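Local coordinates for protein LRA-12 (Uncultured bacterium, PDB 5AEB) that hydrolyses beta-lactam antibiotics, probably with carbapenems among its substrates, as a di-zinc class B3 metallo-beta-lactamase, at residues Tyr36-Tyr41 with Ala225-Gln230; Ala57-Gln62 with Leu90-Glu95; Ile79-Gln84 with Lys103-Glu108; Thr112-Gly117 with Glu132-Asp137; Thr151-Leu156 with Cys166-Asp171. One frame throughout, in Å; residues are numbered along the deposited sequence.

Interaction 1: Tyr36-Tyr41 with Ala225-Gln230. With ZN (zinc ion), chain C.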
# COMPACT_ATOMS: atom_id res chain seq x y z
N TYR A 36 -13.02 3.76 2.89
CA TYR A 36 -13.34 4.78 1.93
C TYR A 36 -12.05 5.47 1.43
O TYR A 36 -11.98 5.78 0.24
CB TYR A 36 -14.37 5.77 2.49
CG TYR A 36 -14.86 6.74 1.44
CD1 TYR A 36 -14.16 7.92 1.20
CD2 TYR A 36 -16.03 6.48 0.69
CE1 TYR A 36 -14.58 8.82 0.24
CE2 TYR A 36 -16.46 7.39 -0.28
CZ TYR A 36 -15.73 8.56 -0.50
OH TYR A 36 -16.09 9.49 -1.44
N ASP A 37 -11.06 5.67 2.31
CA ASP A 37 -9.73 6.22 1.93
C ASP A 37 -8.49 5.33 2.16
O ASP A 37 -7.48 5.51 1.48
CB ASP A 37 -9.47 7.60 2.55
CG ASP A 37 -8.33 8.37 1.83
OD1 ASP A 37 -8.39 8.58 0.59
OD2 ASP A 37 -7.37 8.76 2.50
N LEU A 38 -8.52 4.38 3.09
CA LEU A 38 -7.36 3.49 3.28
C LEU A 38 -7.45 2.28 2.37
O LEU A 38 -8.29 1.41 2.54
CB LEU A 38 -7.14 3.12 4.75
CG LEU A 38 -7.16 4.35 5.67
CD1 LEU A 38 -6.89 3.97 7.13
CD2 LEU A 38 -6.11 5.36 5.20
N ALA A 39 -6.57 2.25 1.37
CA ALA A 39 -6.69 1.29 0.27
C ALA A 39 -6.05 -0.01 0.66
O ALA A 39 -4.88 -0.06 1.06
CB ALA A 39 -6.06 1.85 -0.98
N CYS A 40 -6.84 -1.07 0.57
CA CYS A 40 -6.38 -2.43 0.80
C CYS A 40 -6.82 -3.24 -0.40
O CYS A 40 -7.91 -3.01 -0.97
CB CYS A 40 -7.03 -3.00 2.05
SG CYS A 40 -6.76 -1.93 3.47
N TYR A 41 -5.99 -4.20 -0.77
CA TYR A 41 -6.22 -4.95 -1.98
C TYR A 41 -6.15 -6.43 -1.71
O TYR A 41 -5.38 -6.88 -0.83
CB TYR A 41 -5.21 -4.55 -3.06
CG TYR A 41 -5.23 -3.07 -3.35
CD1 TYR A 41 -6.20 -2.51 -4.18
CD2 TYR A 41 -4.28 -2.22 -2.78
CE1 TYR A 41 -6.22 -1.14 -4.44
CE2 TYR A 41 -4.31 -0.86 -3.00
CZ TYR A 41 -5.28 -0.32 -3.85
OH TYR A 41 -5.29 1.04 -4.09
N ALA A 225 -3.16 3.30 -5.58
CA ALA A 225 -2.27 3.87 -4.57
C ALA A 225 -2.67 3.46 -3.16
O ALA A 225 -3.64 2.73 -2.97
CB ALA A 225 -2.18 5.39 -4.74
N SER A 226 -1.89 3.90 -2.17
CA SER A 226 -2.15 3.55 -0.78
C SER A 226 -3.40 4.25 -0.20
O SER A 226 -4.02 3.74 0.71
CB SER A 226 -0.92 3.85 0.06
OG SER A 226 0.10 2.86 -0.22
N HIS A 227 -3.74 5.42 -0.73
CA HIS A 227 -4.97 6.13 -0.35
C HIS A 227 -5.86 6.27 -1.55
O HIS A 227 -5.38 6.60 -2.63
CB HIS A 227 -4.65 7.52 0.24
CG HIS A 227 -4.03 7.47 1.62
ND1 HIS A 227 -4.74 7.70 2.75
CD2 HIS A 227 -2.72 7.23 2.02
CE1 HIS A 227 -3.93 7.53 3.83
NE2 HIS A 227 -2.69 7.27 3.38
N ALA A 228 -7.18 6.06 -1.38
CA ALA A 228 -8.10 6.15 -2.50
C ALA A 228 -7.99 7.53 -3.17
O ALA A 228 -7.96 7.63 -4.40
CB ALA A 228 -9.53 5.87 -2.08
N SER A 229 -7.86 8.57 -2.36
CA SER A 229 -7.84 9.91 -2.89
C SER A 229 -6.64 10.11 -3.81
O SER A 229 -6.75 10.86 -4.77
CB SER A 229 -7.87 10.97 -1.77
OG SER A 229 -6.74 10.82 -0.93
N GLN A 230 -5.52 9.41 -3.55
CA GLN A 230 -4.31 9.64 -4.36
C GLN A 230 -4.40 9.19 -5.81
O GLN A 230 -3.68 9.70 -6.63
CB GLN A 230 -3.05 9.07 -3.71
CG GLN A 230 -2.78 9.63 -2.33
CD GLN A 230 -1.74 8.82 -1.57
OE1 GLN A 230 -1.68 7.55 -1.65
NE2 GLN A 230 -0.92 9.52 -0.82
ZN ZN C . -1.04 6.67 4.39
O HOH W 1 0.08 7.66 3.23
O HOH W 2 0.57 7.07 5.38
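Leu38 and His227 form a single backbone bridge, their CA atoms 5.1 Å apart, between two largely irregular segments. Two backbone hydrogen bonds fix it: Ala228 N to Asp37 O at 2.9 Å and Ala39 N to Ser226 O at 3.0 Å. Loop 36-41 follows strand 30-32 of one sheet and loop 225-230 follows strand 222-225 of the other, so the bridge joins the two halves of the metallo-beta-lactamase sandwich beside the metals. Asp37 carries the side-chain part. Its CG stands opposite the backbone N (chi1 -162°), which swings the carboxylate across to loop 225-230, where its two oxygens serve different residues. OD1 takes Ser229 N at 3.0 Å, nearly in line with the C-O bond. OD2 takes His227 ND1 at 2.8 Å with an N-H...O angle of 164°; ND1 approaches from above the carboxylate plane, 48° out of it, while OD2 sits close to the plane of the imidazole. The Leu38 side chain runs alongside the ring, CD2 coming 3.4 Å from His227 CE1. Farther along, Tyr41 OH donates to Ala225 O at 2.6 Å, in the carbonyl plane and on a lone pair. On the other side of the imidazole, NE2 binds a zinc ion at 2.0 Å; Asp88, His89 and two waters complete that site. With ND1 tied to Asp37 and NE2 to the metal, the two bonds fix the ring's rotation, consistent with Asp37 acting as a second-shell carboxylate that orients this zinc ligand.

Interaction 2: Ala57-Gln62 with Leu90-Glu95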
# COMPACT_ATOMS: atom_id res chain seq x y z
N ALA A 57 -6.22 0.23 13.29
CA ALA A 57 -6.43 -0.92 14.18
C ALA A 57 -7.83 -1.59 14.06
O ALA A 57 -7.89 -2.82 13.94
CB ALA A 57 -6.08 -0.57 15.63
N ALA A 58 -8.90 -0.79 14.02
CA ALA A 58 -10.30 -1.32 13.98
C ALA A 58 -10.76 -1.86 12.61
O ALA A 58 -11.84 -2.46 12.50
CB ALA A 58 -11.29 -0.26 14.49
N SER A 59 -9.94 -1.67 11.58
CA SER A 59 -10.28 -2.07 10.20
C SER A 59 -10.33 -3.61 9.96
O SER A 59 -10.84 -4.06 8.92
CB SER A 59 -9.30 -1.42 9.21
OG SER A 59 -8.00 -2.00 9.34
N ALA A 60 -9.79 -4.40 10.87
CA ALA A 60 -9.79 -5.84 10.66
C ALA A 60 -11.18 -6.44 10.38
O ALA A 60 -11.32 -7.30 9.49
CB ALA A 60 -9.09 -6.56 11.79
N LEU A 61 -12.20 -5.98 11.11
CA LEU A 61 -13.59 -6.42 10.84
C LEU A 61 -14.05 -6.17 9.39
O LEU A 61 -14.54 -7.09 8.72
CB LEU A 61 -14.58 -5.78 11.83
CG LEU A 61 -16.10 -6.00 11.66
CD1 LEU A 61 -16.47 -7.50 11.57
CD2 LEU A 61 -16.86 -5.29 12.78
N GLN A 62 -13.88 -4.93 8.90
CA GLN A 62 -14.30 -4.57 7.55
C GLN A 62 -13.58 -5.40 6.51
O GLN A 62 -14.19 -5.81 5.54
CB GLN A 62 -13.94 -3.11 7.26
CG GLN A 62 -14.91 -2.08 7.76
CD GLN A 62 -14.34 -0.70 7.54
OE1 GLN A 62 -14.11 -0.30 6.39
NE2 GLN A 62 -14.05 0.01 8.63
N LEU A 90 -0.92 -0.36 8.36
CA LEU A 90 -0.51 -1.56 9.11
C LEU A 90 -1.26 -1.73 10.43
O LEU A 90 -0.99 -2.67 11.19
CB LEU A 90 0.98 -1.51 9.44
CG LEU A 90 2.02 -1.76 8.35
CD1 LEU A 90 3.41 -1.77 8.97
CD2 LEU A 90 1.77 -3.09 7.68
N GLY A 91 -2.20 -0.83 10.69
CA GLY A 91 -2.99 -0.86 11.91
C GLY A 91 -3.54 -2.23 12.29
O GLY A 91 -3.43 -2.64 13.46
N ALA A 92 -4.09 -2.96 11.31
CA ALA A 92 -4.71 -4.28 11.60
C ALA A 92 -3.90 -5.47 11.09
O ALA A 92 -4.40 -6.60 11.05
CB ALA A 92 -6.14 -4.35 11.06
N MET A 93 -2.65 -5.22 10.69
CA MET A 93 -1.81 -6.27 10.11
C MET A 93 -1.42 -7.39 11.09
O MET A 93 -1.50 -8.57 10.74
CB MET A 93 -0.56 -5.67 9.46
CG MET A 93 0.23 -6.68 8.64
SD MET A 93 -0.80 -7.31 7.30
CE MET A 93 -0.61 -6.00 6.04
N ALA A 94 -1.00 -7.03 12.30
CA ALA A 94 -0.73 -8.04 13.33
C ALA A 94 -1.93 -8.96 13.55
O ALA A 94 -1.78 -10.18 13.59
CB ALA A 94 -0.28 -7.42 14.64
N GLU A 95 -3.12 -8.37 13.63
CA GLU A 95 -4.34 -9.13 13.85
C GLU A 95 -4.69 -10.04 12.66
O GLU A 95 -5.08 -11.20 12.85
CB GLU A 95 -5.47 -8.18 14.12
CG GLU A 95 -6.82 -8.85 14.17
CD GLU A 95 -7.88 -7.98 14.83
OE1 GLU A 95 -7.59 -6.80 15.16
OE2 GLU A 95 -9.02 -8.49 15.01
O HOH W 3 -5.89 -4.66 14.86
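Ala57 O and Glu95 OE1 converge on one water, which lies 2.9 Å from Ala57 O and 2.7 Å from Glu95 OE1; no direct hydrogen bond links the two segments. Glu95 gets there because its CG is turned opposite the backbone N (chi1 172°) and the chain beyond is extended, carrying the carboxylate over the start of helix 60-69. On the way its CD rests 3.6 Å from Ala60 CB. Beneath it the packing is built from small residues. Ala92, in the N-cap position of helix 93-100, sets its CB into the opposite turn, 3.8 Å from Ala60 CB and 3.5 Å from Ser59 OG, a hydroxyl whose own hydrogen bond goes to Leu56 O. Next to it Gly91, which has no side chain to place between the backbones, brings its CA within 4.1 Å of Ala57 CA, and Ala57 CA-H points at Gly91 O, 3.5 Å away. Two helix starts are thus set against each other through a glycine and alanines, on the outer side of the fold. Glu95 is exposed while Ala60 and Ala92 are buried; Glu95 OE1 and Ala57 O, both acceptors, need a donor between them, and the water supplies it.

Interaction 3: Ile79-Gln84 with Lys103-Glu108. With ZN (zinc ion), chain D; CO (cobalt (II) ion), chain G.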
# COMPACT_ATOMS: atom_id res chain seq x y z
N ILE A 79 -0.46 -14.77 1.81
CA ILE A 79 0.57 -13.73 1.80
C ILE A 79 -0.03 -12.37 2.18
O ILE A 79 -1.15 -12.03 1.78
CB ILE A 79 1.32 -13.65 0.45
CG1 ILE A 79 1.96 -15.01 0.10
CG2 ILE A 79 2.37 -12.52 0.48
CD1 ILE A 79 2.74 -15.05 -1.21
N LEU A 80 0.70 -11.67 3.04
CA LEU A 80 0.41 -10.30 3.46
C LEU A 80 1.56 -9.40 3.00
O LEU A 80 2.74 -9.69 3.26
CB LEU A 80 0.30 -10.23 5.00
CG LEU A 80 -0.73 -11.18 5.64
CD1 LEU A 80 -0.62 -11.16 7.15
CD2 LEU A 80 -2.15 -10.85 5.18
N LEU A 81 1.20 -8.31 2.34
CA LEU A 81 2.14 -7.28 1.91
C LEU A 81 1.73 -5.89 2.42
O LEU A 81 0.56 -5.68 2.77
CB LEU A 81 2.24 -7.27 0.39
CG LEU A 81 2.60 -8.59 -0.30
CD1 LEU A 81 2.42 -8.47 -1.81
CD2 LEU A 81 4.03 -8.98 0.04
N THR A 82 2.68 -4.96 2.43
CA THR A 82 2.35 -3.56 2.64
C THR A 82 3.19 -2.67 1.76
O THR A 82 4.32 -3.01 1.44
CB THR A 82 2.48 -3.11 4.13
OG1 THR A 82 2.05 -1.73 4.29
CG2 THR A 82 3.95 -3.23 4.63
N THR A 83 2.66 -1.51 1.38
CA THR A 83 3.43 -0.53 0.63
C THR A 83 4.26 0.43 1.52
O THR A 83 5.04 1.26 0.99
CB THR A 83 2.50 0.29 -0.25
OG1 THR A 83 1.44 0.81 0.58
CG2 THR A 83 1.88 -0.64 -1.34
N GLN A 84 4.12 0.32 2.84
CA GLN A 84 4.40 1.46 3.68
C GLN A 84 4.22 1.10 5.15
O GLN A 84 3.10 0.80 5.55
CB GLN A 84 3.26 2.49 3.38
CG GLN A 84 3.69 3.87 3.24
CD GLN A 84 2.55 4.82 3.39
OE1 GLN A 84 2.31 5.33 4.52
NE2 GLN A 84 1.84 5.12 2.26
N LYS A 103 2.05 -15.59 5.61
CA LYS A 103 3.44 -15.07 5.66
C LYS A 103 3.42 -13.57 5.33
O LYS A 103 2.82 -13.14 4.31
CB LYS A 103 4.33 -15.84 4.67
CG LYS A 103 4.64 -17.26 5.14
CD LYS A 103 5.58 -18.01 4.18
CE LYS A 103 6.12 -19.31 4.81
NZ LYS A 103 6.53 -20.28 3.75
N LEU A 104 4.05 -12.77 6.18
CA LEU A 104 4.15 -11.35 5.92
C LEU A 104 5.47 -11.09 5.23
O LEU A 104 6.54 -11.52 5.69
CB LEU A 104 4.02 -10.55 7.22
CG LEU A 104 4.56 -9.12 7.18
CD1 LEU A 104 3.69 -8.19 6.33
CD2 LEU A 104 4.62 -8.62 8.61
N MET A 105 5.42 -10.43 4.08
CA MET A 105 6.64 -10.10 3.37
C MET A 105 6.79 -8.60 3.31
O MET A 105 5.85 -7.88 2.97
CB MET A 105 6.65 -10.73 1.98
CG MET A 105 6.27 -12.19 2.03
SD MET A 105 6.49 -12.94 0.42
CE MET A 105 6.11 -14.66 0.83
N ALA A 106 7.97 -8.12 3.67
CA ALA A 106 8.15 -6.68 3.79
C ALA A 106 9.47 -6.18 3.22
O ALA A 106 10.51 -6.86 3.31
CB ALA A 106 7.98 -6.23 5.25
N ASP A 107 9.42 -4.99 2.62
CA ASP A 107 10.63 -4.29 2.19
C ASP A 107 11.54 -4.22 3.42
O ASP A 107 11.15 -3.72 4.48
CB ASP A 107 10.26 -2.91 1.67
CG ASP A 107 11.43 -2.17 1.04
OD1 ASP A 107 12.52 -2.06 1.69
OD2 ASP A 107 11.25 -1.65 -0.08
N GLU A 108 12.75 -4.77 3.27
CA GLU A 108 13.75 -4.71 4.33
C GLU A 108 13.86 -3.34 5.01
O GLU A 108 14.04 -3.27 6.21
CB GLU A 108 15.11 -5.11 3.79
CG GLU A 108 16.04 -5.69 4.85
CD GLU A 108 17.24 -6.38 4.23
OE1 GLU A 108 17.80 -5.88 3.23
OE2 GLU A 108 17.66 -7.42 4.70
ZN ZN D . 2.44 6.97 5.27
CO CO G . 18.29 -8.24 3.08
O HOH W 4 5.27 -5.88 1.54
O HOH W 5 6.96 -3.60 2.38
O HOH W 2 0.57 7.07 5.38
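Met105 has its CG turned opposite the carbonyl carbon (chi1 -49°) and an extended chain beyond it, which sends CE back along the sheet to within 4.0 Å of Ile79 CD1. Ile79 in turn sets CG2 opposite its backbone N, so that this methyl faces Met105 SD while the CD1 branch meets the methionine tip; the two side chains pass at a slant. Leu81 reaches the same methionine nearer the backbone, its CD2 lying 3.7 Å from Met105 CB. Strands 77-81 and 103-107 are parallel neighbours, joined through helices 87-90 and 93-100, a beta-alpha-beta crossover of the kind on which the metallo-beta-lactamase fold is built. Their backbones are paired by Leu80 N to Lys103 O at 2.9 Å (N-H...O 170°) and Met105 N to Leu80 O at 2.9 Å (171°). Past Leu81 the strands diverge, and waters take over the pairing. One accepts from Thr82 N at 2.9 Å and donates to Met105 O; the next donates to Thr82 O and accepts from Asp107 N at 2.8 Å. Beyond the strands each segment ends on a metal ligand: Gln84 OE1 binds a zinc ion at 1.8 Å, together with His86 and His161, whereas Glu108 chelates the cobalt ion, shared with His141, through both carboxylate oxygens.

Interaction 4: Thr112-Gly117 with Glu132-Asp137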
# COMPACT_ATOMS: atom_id res chain seq x y z
N THR A 112 12.47 -3.10 10.63
CA THR A 112 12.71 -2.59 11.98
C THR A 112 11.54 -1.77 12.52
O THR A 112 11.04 -2.05 13.63
CB THR A 112 14.02 -1.77 12.05
OG1 THR A 112 15.10 -2.63 11.68
CG2 THR A 112 14.31 -1.27 13.49
N VAL A 113 11.10 -0.76 11.77
CA VAL A 113 9.95 0.02 12.18
C VAL A 113 8.76 -0.91 12.42
O VAL A 113 8.02 -0.73 13.38
CB VAL A 113 9.60 1.10 11.14
CG1 VAL A 113 8.26 1.73 11.45
CG2 VAL A 113 10.68 2.19 11.12
N MET A 114 8.60 -1.94 11.58
CA MET A 114 7.47 -2.85 11.71
C MET A 114 7.55 -3.68 12.98
O MET A 114 6.55 -3.85 13.68
CB MET A 114 7.36 -3.78 10.50
CG MET A 114 6.69 -3.13 9.31
SD MET A 114 6.81 -4.10 7.79
CE MET A 114 5.72 -5.49 8.12
N ALA A 115 8.75 -4.19 13.26
CA ALA A 115 9.02 -4.97 14.45
C ALA A 115 8.83 -4.16 15.75
O ALA A 115 8.52 -4.74 16.80
CB ALA A 115 10.42 -5.58 14.37
N ASP A 116 8.99 -2.83 15.69
CA ASP A 116 8.72 -2.02 16.91
C ASP A 116 7.43 -1.19 16.87
O ASP A 116 7.24 -0.31 17.70
CB ASP A 116 9.91 -1.12 17.31
CG ASP A 116 10.24 -0.08 16.26
OD1 ASP A 116 9.32 0.55 15.65
OD2 ASP A 116 11.46 0.13 16.03
N GLY A 117 6.56 -1.48 15.91
CA GLY A 117 5.29 -0.77 15.84
C GLY A 117 5.37 0.73 15.58
O GLY A 117 4.43 1.48 15.92
N GLU A 132 0.31 -2.19 16.32
CA GLU A 132 0.83 -3.47 16.87
C GLU A 132 2.02 -3.97 16.04
O GLU A 132 1.90 -4.13 14.82
CB GLU A 132 -0.27 -4.55 16.93
CG GLU A 132 0.14 -5.89 17.58
CD GLU A 132 0.42 -5.78 19.08
OE1 GLU A 132 -0.22 -4.96 19.78
OE2 GLU A 132 1.32 -6.50 19.56
N PRO A 133 3.19 -4.15 16.69
CA PRO A 133 4.37 -4.70 16.01
C PRO A 133 4.05 -5.97 15.20
O PRO A 133 3.23 -6.77 15.61
CB PRO A 133 5.30 -5.07 17.16
CG PRO A 133 4.96 -4.07 18.22
CD PRO A 133 3.47 -3.84 18.10
N ILE A 134 4.70 -6.13 14.06
CA ILE A 134 4.63 -7.36 13.29
C ILE A 134 6.06 -7.71 12.85
O ILE A 134 6.86 -6.82 12.53
CB ILE A 134 3.76 -7.30 12.01
CG1 ILE A 134 2.65 -6.26 12.06
CG2 ILE A 134 3.12 -8.67 11.81
CD1 ILE A 134 3.09 -4.90 11.57
N ILE A 135 6.34 -8.99 12.79
CA ILE A 135 7.65 -9.45 12.29
C ILE A 135 7.47 -10.09 10.92
O ILE A 135 6.67 -11.02 10.76
CB ILE A 135 8.30 -10.43 13.27
CG1 ILE A 135 8.60 -9.70 14.58
CG2 ILE A 135 9.54 -11.12 12.68
CD1 ILE A 135 8.68 -10.63 15.78
N ALA A 136 8.19 -9.60 9.92
CA ALA A 136 8.08 -10.18 8.59
C ALA A 136 8.74 -11.59 8.51
O ALA A 136 9.80 -11.83 9.08
CB ALA A 136 8.66 -9.24 7.56
N ASP A 137 8.07 -12.50 7.83
CA ASP A 137 8.60 -13.78 7.53
C ASP A 137 9.57 -13.68 6.35
O ASP A 137 10.48 -14.48 6.25
CB ASP A 137 7.47 -14.77 7.24
CG ASP A 137 6.47 -14.85 8.38
OD1 ASP A 137 6.74 -15.56 9.34
OD2 ASP A 137 5.43 -14.20 8.35
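Met114 O is held from two opposite faces of its carbonyl plane: by Ile134 N of the facing segment and by Gly117 N of its own chain turn. The bond across the contact measures 3.0 Å from Ile134 N to Met114 O and is fairly straight (N-H...O 160°), but the donor stands 45° above the carbonyl plane, away from the lone-pair direction. Gly117 N reaches the same oxygen at 3.3 Å from the other face. A third, weaker approach comes from Pro133, whose CA-H points at Met114 O with a CA-to-O distance of 3.3 Å. This carbonyl of the last helical turn is thus met by backbone groups of both segments. The proline ring lies against the helix end, CB 3.3 Å from Ala115 O and CG 3.8 Å from Gly117 N, and its CA comes to 4.0 Å from Gly117 CA, an approach that suits a residue without a side chain. On the inner side, Met114 CG is opposite its carbonyl carbon (chi1 -81°) and the chain bends at its last torsion; CE ends a loose 4.4 Å from Ile134 CD1. Both side chains also touch Leu104 and Leu90, so the pair packs against strand 103-107 and against helix 87-90. Asp116 turns its carboxylate the other way, to Ser120 OG. The helix end itself is a Schellman motif: helix 111-115 ends with Gly117 at positive phi as its C-prime residue, Gly118 N turning back to Val113 O and Gly117 N to Met114 O, and the returning loop 132-137 docks on it.

Interaction 5: Thr151-Leu156 with Cys166-Asp171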
# COMPACT_ATOMS: atom_id res chain seq x y z
N THR A 151 0.22 -16.02 -10.28
CA THR A 151 0.47 -14.59 -10.10
C THR A 151 1.91 -14.39 -9.64
O THR A 151 2.43 -15.17 -8.82
CB THR A 151 -0.57 -13.99 -9.11
OG1 THR A 151 -1.88 -14.13 -9.67
CG2 THR A 151 -0.32 -12.51 -8.82
N LYS A 152 2.57 -13.39 -10.20
CA LYS A 152 3.92 -13.01 -9.81
C LYS A 152 3.96 -11.49 -9.59
O LYS A 152 3.67 -10.73 -10.51
CB LYS A 152 4.88 -13.41 -10.91
CG LYS A 152 6.36 -13.20 -10.63
CD LYS A 152 7.17 -13.91 -11.71
CE LYS A 152 8.67 -13.85 -11.43
NZ LYS A 152 9.44 -14.80 -12.29
N LEU A 153 4.28 -11.06 -8.37
CA LEU A 153 4.47 -9.65 -8.05
C LEU A 153 5.95 -9.28 -8.04
O LEU A 153 6.78 -10.06 -7.58
CB LEU A 153 3.86 -9.31 -6.70
CG LEU A 153 2.37 -8.90 -6.72
CD1 LEU A 153 1.50 -10.01 -7.27
CD2 LEU A 153 1.90 -8.55 -5.32
N VAL A 154 6.27 -8.12 -8.57
CA VAL A 154 7.59 -7.57 -8.44
C VAL A 154 7.51 -6.41 -7.42
O VAL A 154 6.77 -5.42 -7.64
CB VAL A 154 8.14 -7.04 -9.77
CG1 VAL A 154 9.54 -6.47 -9.56
CG2 VAL A 154 8.22 -8.15 -10.80
N MET A 155 8.26 -6.54 -6.32
CA MET A 155 8.40 -5.42 -5.39
C MET A 155 9.38 -4.37 -5.90
O MET A 155 10.48 -4.70 -6.27
CB MET A 155 8.86 -5.86 -4.01
CG MET A 155 8.53 -4.81 -2.97
SD MET A 155 9.69 -4.81 -1.61
CE MET A 155 11.14 -4.15 -2.45
N LEU A 156 8.95 -3.11 -5.92
CA LEU A 156 9.85 -2.00 -6.27
C LEU A 156 10.17 -1.15 -5.05
O LEU A 156 9.27 -0.59 -4.43
CB LEU A 156 9.21 -1.13 -7.36
CG LEU A 156 8.83 -1.91 -8.61
CD1 LEU A 156 7.91 -1.09 -9.50
CD2 LEU A 156 10.03 -2.49 -9.36
N CYS A 166 7.32 1.03 -0.76
CA CYS A 166 7.50 0.21 -1.96
C CYS A 166 6.22 0.11 -2.76
O CYS A 166 5.12 0.36 -2.25
CB CYS A 166 7.99 -1.20 -1.57
SG CYS A 166 6.80 -2.05 -0.49
N SER A 167 6.36 -0.28 -4.02
CA SER A 167 5.23 -0.50 -4.89
C SER A 167 5.32 -1.96 -5.38
O SER A 167 6.38 -2.60 -5.25
CB SER A 167 5.32 0.48 -6.06
OG SER A 167 5.20 1.82 -5.61
N PHE A 168 4.23 -2.45 -5.95
CA PHE A 168 4.17 -3.77 -6.53
C PHE A 168 3.65 -3.66 -7.96
O PHE A 168 2.65 -3.01 -8.24
CB PHE A 168 3.29 -4.75 -5.72
CG PHE A 168 3.70 -4.86 -4.29
CD1 PHE A 168 4.70 -5.75 -3.91
CD2 PHE A 168 3.13 -4.03 -3.34
CE1 PHE A 168 5.10 -5.83 -2.58
CE2 PHE A 168 3.52 -4.10 -2.02
CZ PHE A 168 4.52 -4.99 -1.64
N LEU A 169 4.38 -4.31 -8.85
CA LEU A 169 4.08 -4.38 -10.26
C LEU A 169 3.77 -5.85 -10.61
O LEU A 169 4.57 -6.76 -10.29
CB LEU A 169 5.30 -3.90 -11.04
CG LEU A 169 5.30 -3.72 -12.55
CD1 LEU A 169 4.33 -2.60 -12.91
CD2 LEU A 169 6.76 -3.36 -12.94
N PHE A 170 2.60 -6.07 -11.21
CA PHE A 170 2.18 -7.43 -11.60
C PHE A 170 1.14 -7.42 -12.70
O PHE A 170 0.37 -6.45 -12.84
CB PHE A 170 1.64 -8.24 -10.40
CG PHE A 170 0.29 -7.79 -9.92
CD1 PHE A 170 0.17 -6.61 -9.17
CD2 PHE A 170 -0.85 -8.53 -10.22
CE1 PHE A 170 -1.08 -6.16 -8.74
CE2 PHE A 170 -2.10 -8.10 -9.77
CZ PHE A 170 -2.23 -6.92 -9.04
N ASP A 171 1.13 -8.52 -13.47
CA ASP A 171 0.11 -8.77 -14.47
C ASP A 171 -1.06 -9.59 -13.93
O ASP A 171 -0.86 -10.55 -13.20
CB ASP A 171 0.74 -9.50 -15.66
CG ASP A 171 1.72 -8.64 -16.39
OD1 ASP A 171 1.46 -7.42 -16.50
OD2 ASP A 171 2.74 -9.15 -16.88
O HOH W 6 1.12 -12.20 -12.52
O HOH W 7 3.03 -10.33 -13.43
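Leu156 and Ser167 pair through two hydrogen bonds, of which Leu156 N to Ser167 O is short at 2.7 Å and almost linear (N-H...O 178°), with Ser167 N to Leu156 O at 3.0 Å in return. Val154 and Leu169 repeat the pattern, Val154 N to Leu169 O at 2.8 Å and Leu169 N to Val154 O at 2.9 Å. These are the hydrogen-bonded pairs of an antiparallel beta hairpin, strands 151-157 and 166-173, in the second sheet of the metallo-beta-lactamase fold; the short segments' axes make an angle of 150°. Toward Asp171 the strands spread and water fills the pairing. One water links Lys152 N to Asp171 O, and another lies 2.6 Å from Asp171 N and donates to Lys152 O. Asp171 itself turns its carboxylate to a salt bridge with Arg180. The face of Leu153, Met155, Phe168 and Phe170 looks into the core, where Ile43 of the other sheet meets Leu153 and Phe170. Met155 CG meets the Phe168 ring at CE1, 3.6 Å away, in a slanting approach, placed there by a chi1 of -160° that sets CG opposite the backbone N. On the other face Leu156 crosses Leu169, with CD1 near the CB of that residue. Back on the face of Phe168, Leu153 runs beside Phe170, its CD1 methyl resting 3.6 Å from Phe170 CB.

Overall arrangement
The dinuclear zinc site ties interactions 1 and 3 together: His227 of interaction 1 and Gln84 of interaction 3 bind different zinc ions, and one water lies 1.9 Å from each metal. The two contacts also meet directly, Ser226 OG lying 2.6 Å from Thr83 OG1. Interaction 5 meets the loop after strand 77-81, with Thr83 O and Cys166 N 2.9 Å apart, a probable hydrogen bond. Interaction 4 packs on strand 103-107 of interaction 3, where Asp137 OD2 approaches Leu104 N at 2.9 Å. Interaction 2, whose segments alternate with those of interaction 3 along the chain, sets Leu90 CD1 3.6 Å from Met114 CG of interaction 4. Interactions 2 and 5 stay apart, their centres about 23 Å from each other.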